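Long-range contacts in ATP-dependent Clp protease proteolytic subunit (Listeria monocytogenes, PDB 4JCR), which probably cleaves misfolded and other proteins into small peptides as one of fourteen serine-protease subunits in two stacked heptameric rings, in an ATP-dependent process: residues Y113-P118 with R164-S169; R22-Y27 with D51-F56; F56-G61 with T86-S91. The protein carries 1 engineered substitution. All coordinates share one frame; numbering follows the deposited sequence.

Contact 1 (Y113-P118 with R164-S169); sequences YMIHQP and RDFWLS. Engineered in segment 164-169: Asp165 (natural residue Asn).
Two side chains set up the polar end of this contact: His116 holds CG between its backbone N and carbonyl carbon (chi1 80°), while Asp165, an engineered aspartate in place of the natural asparagine, keeps CG beside its own N. The two groups then run side by side, and His116 ND1 gives a weak, bent hydrogen bond to Asp165 OD2 (3.1 Å, 135° at the hydrogen). Imidazole and carboxylate are twisted 56° apart, although OD2 itself lies near the ring plane, at its edge. Met114, bent at chi2 and chi3, lies alongside: its CE is over one face of the imidazole, toward the rim, its SD passes 3.8 Å from Asp165 CG and sits over the five-membered ring of Trp167, a Met-aromatic contact, and its CB makes a CH-pi contact with the six-membered ring, 3.6 Å from the centroid. On the other face of the antiparallel strand pair, Ile115 CG1 meets the edge of the Phe166 ring at CD2 (3.8 Å). Tyr113 and Leu168 exchange two nearly straight backbone bonds, whereas the Ile115 N to Phe166 O bond is weak. His116 NE2 also bonds to Ser91 OG, a Ser-His-Asp order like that of a classical catalytic triad, with engineered Asp165 as third member; Ser91 and His116 are the predicted nucleophile and active-site histidine. Both imidazole nitrogens are engaged, which sets the rotation of the ring.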
# COMPACT_ATOMS: atom_id res chain seq x y z
N TYR A 113 -26.75 -13.75 24.48
CA TYR A 113 -25.59 -14.26 25.19
C TYR A 113 -24.95 -15.38 24.39
O TYR A 113 -25.63 -16.09 23.64
CB TYR A 113 -26.02 -14.77 26.58
CG TYR A 113 -26.42 -13.66 27.52
CD1 TYR A 113 -25.55 -13.22 28.51
CD2 TYR A 113 -27.66 -13.03 27.41
CE1 TYR A 113 -25.91 -12.20 29.37
CE2 TYR A 113 -28.03 -12.01 28.26
CZ TYR A 113 -27.14 -11.60 29.24
OH TYR A 113 -27.48 -10.58 30.11
N MET A 114 -23.64 -15.54 24.54
CA MET A 114 -22.94 -16.62 23.86
C MET A 114 -21.80 -17.19 24.69
O MET A 114 -20.96 -16.45 25.21
CB MET A 114 -22.41 -16.18 22.49
CG MET A 114 -22.01 -17.35 21.59
SD MET A 114 -20.49 -17.10 20.66
CE MET A 114 -19.34 -16.74 21.98
N ILE A 115 -21.79 -18.51 24.80
CA ILE A 115 -20.64 -19.23 25.34
C ILE A 115 -20.05 -20.08 24.22
O ILE A 115 -20.77 -20.57 23.35
CB ILE A 115 -21.01 -20.09 26.57
CG1 ILE A 115 -22.20 -21.02 26.27
CG2 ILE A 115 -21.32 -19.20 27.76
CD1 ILE A 115 -22.51 -22.03 27.36
N HIS A 116 -18.73 -20.21 24.22
CA HIS A 116 -18.03 -21.02 23.22
C HIS A 116 -16.64 -21.35 23.68
O HIS A 116 -16.17 -20.82 24.69
CB HIS A 116 -18.04 -20.34 21.85
CG HIS A 116 -16.99 -19.26 21.68
ND1 HIS A 116 -16.48 -18.94 20.47
CD2 HIS A 116 -16.36 -18.43 22.60
CE1 HIS A 116 -15.57 -17.95 20.61
NE2 HIS A 116 -15.50 -17.64 21.92
N GLN A 117 -15.97 -22.25 22.96
CA GLN A 117 -14.57 -22.57 23.23
C GLN A 117 -13.66 -21.65 22.41
O GLN A 117 -13.59 -21.78 21.19
CB GLN A 117 -14.29 -24.05 22.96
CG GLN A 117 -14.86 -24.98 24.02
CD GLN A 117 -14.67 -26.45 23.69
OE1 GLN A 117 -13.58 -26.89 23.34
NE2 GLN A 117 -15.75 -27.22 23.82
N PRO A 118 -12.98 -20.70 23.09
CA PRO A 118 -12.20 -19.66 22.42
C PRO A 118 -10.93 -20.18 21.75
O PRO A 118 -10.41 -21.24 22.12
CB PRO A 118 -11.83 -18.70 23.56
CG PRO A 118 -12.71 -19.07 24.71
CD PRO A 118 -12.95 -20.54 24.55
N ARG A 164 -19.61 -25.56 19.77
CA ARG A 164 -19.70 -24.51 18.77
C ARG A 164 -20.31 -23.24 19.36
O ARG A 164 -20.59 -23.19 20.56
CB ARG A 164 -20.48 -24.98 17.54
CG ARG A 164 -19.65 -25.81 16.57
CD ARG A 164 -20.35 -26.02 15.24
NE ARG A 164 -19.46 -26.64 14.26
CZ ARG A 164 -19.35 -27.95 14.07
NH1 ARG A 164 -20.07 -28.81 14.78
NH2 ARG A 164 -18.51 -28.41 13.15
N ASP A 165 -20.51 -22.22 18.52
CA ASP A 165 -21.10 -20.96 18.96
C ASP A 165 -22.52 -21.14 19.48
O ASP A 165 -23.46 -21.35 18.71
CB ASP A 165 -21.04 -19.90 17.85
CG ASP A 165 -19.65 -19.27 17.71
OD1 ASP A 165 -19.51 -18.36 16.87
OD2 ASP A 165 -18.72 -19.67 18.44
N PHE A 166 -22.66 -21.07 20.80
CA PHE A 166 -23.92 -21.36 21.49
C PHE A 166 -24.63 -20.06 21.87
O PHE A 166 -24.53 -19.60 23.01
CB PHE A 166 -23.63 -22.23 22.71
CG PHE A 166 -24.85 -22.91 23.29
CD1 PHE A 166 -25.54 -23.87 22.57
CD2 PHE A 166 -25.27 -22.60 24.58
CE1 PHE A 166 -26.65 -24.50 23.11
CE2 PHE A 166 -26.38 -23.23 25.13
CZ PHE A 166 -27.07 -24.18 24.40
N TRP A 167 -25.34 -19.47 20.91
CA TRP A 167 -26.08 -18.23 21.11
C TRP A 167 -27.39 -18.45 21.81
O TRP A 167 -28.20 -19.26 21.37
CB TRP A 167 -26.34 -17.52 19.79
CG TRP A 167 -25.18 -16.70 19.26
CD1 TRP A 167 -24.36 -17.00 18.18
CD2 TRP A 167 -24.70 -15.41 19.76
NE1 TRP A 167 -23.42 -16.02 17.99
CE2 TRP A 167 -23.57 -15.03 18.91
CE3 TRP A 167 -25.07 -14.56 20.80
CZ2 TRP A 167 -22.85 -13.86 19.10
CZ3 TRP A 167 -24.34 -13.38 20.99
CH2 TRP A 167 -23.26 -13.04 20.16
N LEU A 168 -27.60 -17.72 22.90
CA LEU A 168 -28.84 -17.79 23.66
C LEU A 168 -29.57 -16.45 23.66
O LEU A 168 -28.95 -15.40 23.81
CB LEU A 168 -28.56 -18.22 25.11
CG LEU A 168 -27.95 -19.61 25.35
CD1 LEU A 168 -27.41 -19.72 26.77
CD2 LEU A 168 -28.96 -20.71 25.07
N SER A 169 -30.89 -16.51 23.50
CA SER A 169 -31.74 -15.34 23.74
C SER A 169 -31.67 -14.97 25.22
O SER A 169 -31.11 -15.72 26.02
CB SER A 169 -33.19 -15.63 23.33
OG SER A 169 -33.84 -16.45 24.30

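Contact 2 (R22-Y27 with D51-F56); sequences RTVLIY and DPITIF
Strands 23-27 and 53-56 run parallel, 21° apart and 4.7 Å between axes at closest approach, in register from Thr23–Thr54 to Leu25–Phe56 and stitched by four backbone hydrogen bonds. Ahead of the first strand, Arg22 reaches across with a chain bent at chi3 (68°) and grips the backbone of Asp51 and Pro52: its NH1 bonds to Asp51 O at 2.8 Å and its NE weakly to Pro52 O at 3.4 Å, the latter in the guanidinium plane. The carboxylate of Asp51 is not the partner; it stands at a right angle to the guanidinium. One sheet face carries Phe56, whose ring edge receives Thr23 CG2 at CD1 (3.6 Å) while Leu25 CD2 packs on its CB (3.7 Å). Tyr27 lies alongside, its OH hydrogen-bonded to the OG of Ser39 of a neighbouring subunit. On the other face Ile26 CD1 touches Ile55 CG2 at 3.7 Å, and Val24 CB rests against Ile55 CG1. These are the two strands of a beta-alpha-beta crossover: helix 32-48 covers Val24, Ile26 and Ile53, helix 64-76 adds Ile70 and Ile74, and strand 81-86 continues the sheet beyond 53-56.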
# COMPACT_ATOMS: atom_id res chain seq x y z
N ARG A 22 -21.50 5.08 41.15
CA ARG A 22 -20.80 3.80 41.30
C ARG A 22 -21.15 2.81 40.19
O ARG A 22 -21.58 1.68 40.44
CB ARG A 22 -21.02 3.21 42.70
CG ARG A 22 -20.49 4.10 43.81
CD ARG A 22 -20.73 3.53 45.20
NE ARG A 22 -19.94 2.33 45.46
CZ ARG A 22 -18.66 2.32 45.82
NH1 ARG A 22 -18.05 1.16 46.04
NH2 ARG A 22 -17.97 3.45 45.93
N THR A 23 -20.95 3.27 38.95
CA THR A 23 -21.28 2.51 37.76
C THR A 23 -20.06 2.43 36.84
O THR A 23 -19.39 3.44 36.61
CB THR A 23 -22.47 3.16 37.01
OG1 THR A 23 -23.62 3.15 37.85
CG2 THR A 23 -22.79 2.41 35.73
N VAL A 24 -19.78 1.23 36.36
CA VAL A 24 -18.69 0.98 35.42
C VAL A 24 -19.29 0.43 34.13
O VAL A 24 -20.12 -0.48 34.16
CB VAL A 24 -17.65 -0.01 36.01
CG1 VAL A 24 -16.55 -0.32 35.00
CG2 VAL A 24 -17.04 0.54 37.29
N LEU A 25 -18.90 1.01 33.01
CA LEU A 25 -19.33 0.51 31.71
C LEU A 25 -18.22 -0.30 31.06
O LEU A 25 -17.08 0.15 30.97
CB LEU A 25 -19.76 1.66 30.79
CG LEU A 25 -20.83 2.65 31.25
CD1 LEU A 25 -21.09 3.69 30.17
CD2 LEU A 25 -22.13 1.96 31.64
N ILE A 26 -18.56 -1.52 30.65
CA ILE A 26 -17.65 -2.35 29.87
C ILE A 26 -18.29 -2.58 28.50
O ILE A 26 -19.09 -3.50 28.32
CB ILE A 26 -17.32 -3.69 30.56
CG1 ILE A 26 -16.75 -3.46 31.96
CG2 ILE A 26 -16.34 -4.50 29.71
CD1 ILE A 26 -16.39 -4.73 32.72
N TYR A 27 -17.94 -1.71 27.56
CA TYR A 27 -18.50 -1.74 26.21
C TYR A 27 -17.37 -1.95 25.22
O TYR A 27 -16.36 -1.25 25.26
CB TYR A 27 -19.19 -0.41 25.89
CG TYR A 27 -20.51 -0.12 26.58
CD1 TYR A 27 -21.43 0.74 25.98
CD2 TYR A 27 -20.84 -0.67 27.82
CE1 TYR A 27 -22.64 1.05 26.60
CE2 TYR A 27 -22.05 -0.38 28.44
CZ TYR A 27 -22.94 0.48 27.83
OH TYR A 27 -24.14 0.78 28.43
N ASP A 51 -19.97 0.37 49.37
CA ASP A 51 -21.27 0.35 48.71
C ASP A 51 -21.21 -0.47 47.42
O ASP A 51 -20.15 -0.55 46.80
CB ASP A 51 -21.74 1.78 48.40
CG ASP A 51 -22.11 2.57 49.64
OD1 ASP A 51 -22.10 3.82 49.56
OD2 ASP A 51 -22.41 1.96 50.69
N PRO A 52 -22.35 -1.07 47.01
CA PRO A 52 -22.39 -1.88 45.78
C PRO A 52 -21.98 -1.11 44.52
O PRO A 52 -22.22 0.09 44.41
CB PRO A 52 -23.86 -2.30 45.69
CG PRO A 52 -24.36 -2.25 47.09
CD PRO A 52 -23.65 -1.09 47.72
N ILE A 53 -21.36 -1.83 43.59
CA ILE A 53 -20.97 -1.29 42.28
C ILE A 53 -21.78 -1.99 41.19
O ILE A 53 -21.94 -3.21 41.23
CB ILE A 53 -19.45 -1.47 42.03
CG1 ILE A 53 -18.64 -0.65 43.04
CG2 ILE A 53 -19.07 -1.10 40.60
CD1 ILE A 53 -17.20 -1.09 43.19
N THR A 54 -22.29 -1.21 40.24
CA THR A 54 -23.04 -1.76 39.11
C THR A 54 -22.19 -1.71 37.84
O THR A 54 -21.60 -0.68 37.52
CB THR A 54 -24.36 -1.00 38.89
OG1 THR A 54 -25.12 -0.98 40.11
CG2 THR A 54 -25.20 -1.66 37.80
N ILE A 55 -22.13 -2.84 37.13
CA ILE A 55 -21.40 -2.92 35.86
C ILE A 55 -22.34 -3.26 34.71
O ILE A 55 -23.01 -4.29 34.73
CB ILE A 55 -20.24 -3.94 35.91
CG1 ILE A 55 -19.30 -3.64 37.08
CG2 ILE A 55 -19.48 -3.95 34.60
CD1 ILE A 55 -18.13 -4.59 37.21
N PHE A 56 -22.39 -2.38 33.71
CA PHE A 56 -23.12 -2.65 32.47
C PHE A 56 -22.15 -3.22 31.43
O PHE A 56 -21.11 -2.63 31.16
CB PHE A 56 -23.78 -1.37 31.93
CG PHE A 56 -24.90 -0.86 32.79
CD1 PHE A 56 -24.65 -0.03 33.88
CD2 PHE A 56 -26.22 -1.19 32.49
CE1 PHE A 56 -25.69 0.45 34.66
CE2 PHE A 56 -27.27 -0.71 33.27
CZ PHE A 56 -27.00 0.11 34.36

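Contact 3 (F56-G61 with T86-S91); sequences FINSQG and TGWVAS
Ser59 pairs with Val89 in a short parallel bridge where the main sheet of the ClpP fold hands over to the strand that delivers the predicted nucleophile, Ser91. The chain turns a corner at Gly87, so Thr86 still belongs to the main sheet whereas 88-90 leaves strand 56-59 at 72°. Three backbone hydrogen bonds carry the pairing round that corner: Thr86 N to Ile57 O (3.0 Å), Ser59 N to Trp88 O (2.8 Å) and Ala90 N to Ser59 O (2.9 Å). The first two donors are tilted some 25° from the carbonyl planes, in keeping with the sharp divergence. Trp88 does most of the side-chain packing. With CG between its backbone N and carbonyl carbon (chi1 55°), the indole swings back over segment 56-61, and Gln60 CB sits on one face, 3.6 Å from Trp88 CZ2. The Gln60 chain bends at chi2, and its amide bonds through OE1 to Gln32 NE2 of a neighbouring subunit. Ala90 CB rests on Gln60 O at 3.7 Å, and Val89 CG2 comes equally near Ile57 O. Ser59 OG accepts from Gly61 N in an ST turn (3.3 Å) and is also bonded to Gly28 O, so two backbone groups hold it. Gly61 CA lies 3.3 Å from Ala90 O, a close backbone approach beside the predicted nucleophile. Ser91 itself has positive phi just before helix 92-97, and its OG is bonded to His116 NE2. Helix 92-97 packs on Ile57 and Val89 through Ile96, Ile94 and Tyr97, while strand 111-115 flanks 88-90, with Met114 against Ala90 and Ser91.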
# COMPACT_ATOMS: atom_id res chain seq x y z
N PHE A 56 -22.39 -2.38 33.71
CA PHE A 56 -23.12 -2.65 32.47
C PHE A 56 -22.15 -3.22 31.43
O PHE A 56 -21.11 -2.63 31.16
CB PHE A 56 -23.78 -1.37 31.93
CG PHE A 56 -24.90 -0.86 32.79
CD1 PHE A 56 -24.65 -0.03 33.88
CD2 PHE A 56 -26.22 -1.19 32.49
CE1 PHE A 56 -25.69 0.45 34.66
CE2 PHE A 56 -27.27 -0.71 33.27
CZ PHE A 56 -27.00 0.11 34.36
N ILE A 57 -22.50 -4.37 30.86
CA ILE A 57 -21.61 -5.06 29.92
C ILE A 57 -22.24 -5.23 28.54
O ILE A 57 -23.30 -5.85 28.40
CB ILE A 57 -21.11 -6.42 30.48
CG1 ILE A 57 -20.50 -6.24 31.88
CG2 ILE A 57 -20.07 -7.04 29.54
CD1 ILE A 57 -20.27 -7.54 32.64
N ASN A 58 -21.60 -4.65 27.53
CA ASN A 58 -21.91 -4.87 26.12
C ASN A 58 -20.61 -5.27 25.44
O ASN A 58 -19.82 -4.41 25.05
CB ASN A 58 -22.52 -3.61 25.48
CG ASN A 58 -22.93 -3.82 24.02
OD1 ASN A 58 -24.05 -3.50 23.63
ND2 ASN A 58 -22.01 -4.34 23.20
N SER A 59 -20.39 -6.58 25.30
CA SER A 59 -19.12 -7.06 24.79
C SER A 59 -19.23 -8.34 23.98
O SER A 59 -19.88 -9.31 24.41
CB SER A 59 -18.11 -7.24 25.93
OG SER A 59 -16.82 -7.48 25.42
N GLN A 60 -18.58 -8.33 22.82
CA GLN A 60 -18.46 -9.49 21.94
C GLN A 60 -17.37 -10.46 22.40
O GLN A 60 -17.21 -11.55 21.85
CB GLN A 60 -18.17 -9.02 20.50
CG GLN A 60 -16.91 -8.16 20.34
CD GLN A 60 -17.16 -6.66 20.50
OE1 GLN A 60 -17.82 -6.20 21.43
NE2 GLN A 60 -16.61 -5.88 19.58
N GLY A 61 -16.60 -10.04 23.41
CA GLY A 61 -15.47 -10.81 23.90
C GLY A 61 -14.15 -10.17 23.50
O GLY A 61 -14.09 -8.96 23.26
N THR A 86 -26.26 -6.11 28.46
CA THR A 86 -26.94 -5.28 27.47
C THR A 86 -26.35 -5.44 26.06
O THR A 86 -25.13 -5.49 25.90
CB THR A 86 -26.98 -3.79 27.89
OG1 THR A 86 -27.57 -3.01 26.85
CG2 THR A 86 -25.58 -3.25 28.22
N GLY A 87 -27.22 -5.53 25.06
CA GLY A 87 -26.79 -5.69 23.67
C GLY A 87 -26.36 -7.12 23.40
O GLY A 87 -27.13 -7.93 22.90
N TRP A 88 -25.11 -7.41 23.74
CA TRP A 88 -24.62 -8.79 23.77
C TRP A 88 -23.54 -9.00 24.79
O TRP A 88 -22.82 -8.06 25.15
CB TRP A 88 -24.17 -9.29 22.39
CG TRP A 88 -23.13 -8.45 21.67
CD1 TRP A 88 -22.40 -7.36 22.16
CD2 TRP A 88 -22.64 -8.64 20.29
NE1 TRP A 88 -21.54 -6.87 21.20
CE2 TRP A 88 -21.64 -7.59 20.06
CE3 TRP A 88 -22.94 -9.52 19.25
CZ2 TRP A 88 -20.97 -7.47 18.85
CZ3 TRP A 88 -22.26 -9.38 18.04
CH2 TRP A 88 -21.30 -8.38 17.84
N VAL A 89 -23.46 -10.22 25.30
CA VAL A 89 -22.40 -10.63 26.21
C VAL A 89 -21.90 -11.99 25.71
O VAL A 89 -22.63 -12.98 25.76
CB VAL A 89 -22.89 -10.75 27.67
CG1 VAL A 89 -21.72 -11.02 28.60
CG2 VAL A 89 -23.64 -9.50 28.11
N ALA A 90 -20.67 -12.03 25.23
CA ALA A 90 -20.15 -13.24 24.59
C ALA A 90 -18.71 -13.53 24.97
O ALA A 90 -17.92 -12.62 25.22
CB ALA A 90 -20.29 -13.14 23.08
N SER A 91 -18.38 -14.82 25.01
CA SER A 91 -17.01 -15.30 25.19
C SER A 91 -16.34 -14.71 26.44
O SER A 91 -16.79 -14.96 27.55
CB SER A 91 -16.20 -15.05 23.91
OG SER A 91 -15.00 -15.81 23.90

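How the contacts relate
Contacts 2 and 3 are buried and follow one another along strand 53-59, sharing Phe56; Ile26 O bonds to Asn58 N where they meet. Contact 1, partly buried, lies on the opposite side of the chain's centre from contact 2, about 24 Å away between centres. Contact 3 is the bridge: its strand 88-90 neighbours 111-115 in the smaller sheet, with Met114 N bonded to Val89 O and Trp167 packed on Trp88. The chemistry shifts, from aliphatic packing under helices on one face and Phe56 with Tyr27 at a subunit interface on the other in contact 2, through backbone pairing round a corner in contact 3, to the polar His116–Asp165 pair of contact 1. All three touch a neighbouring subunit.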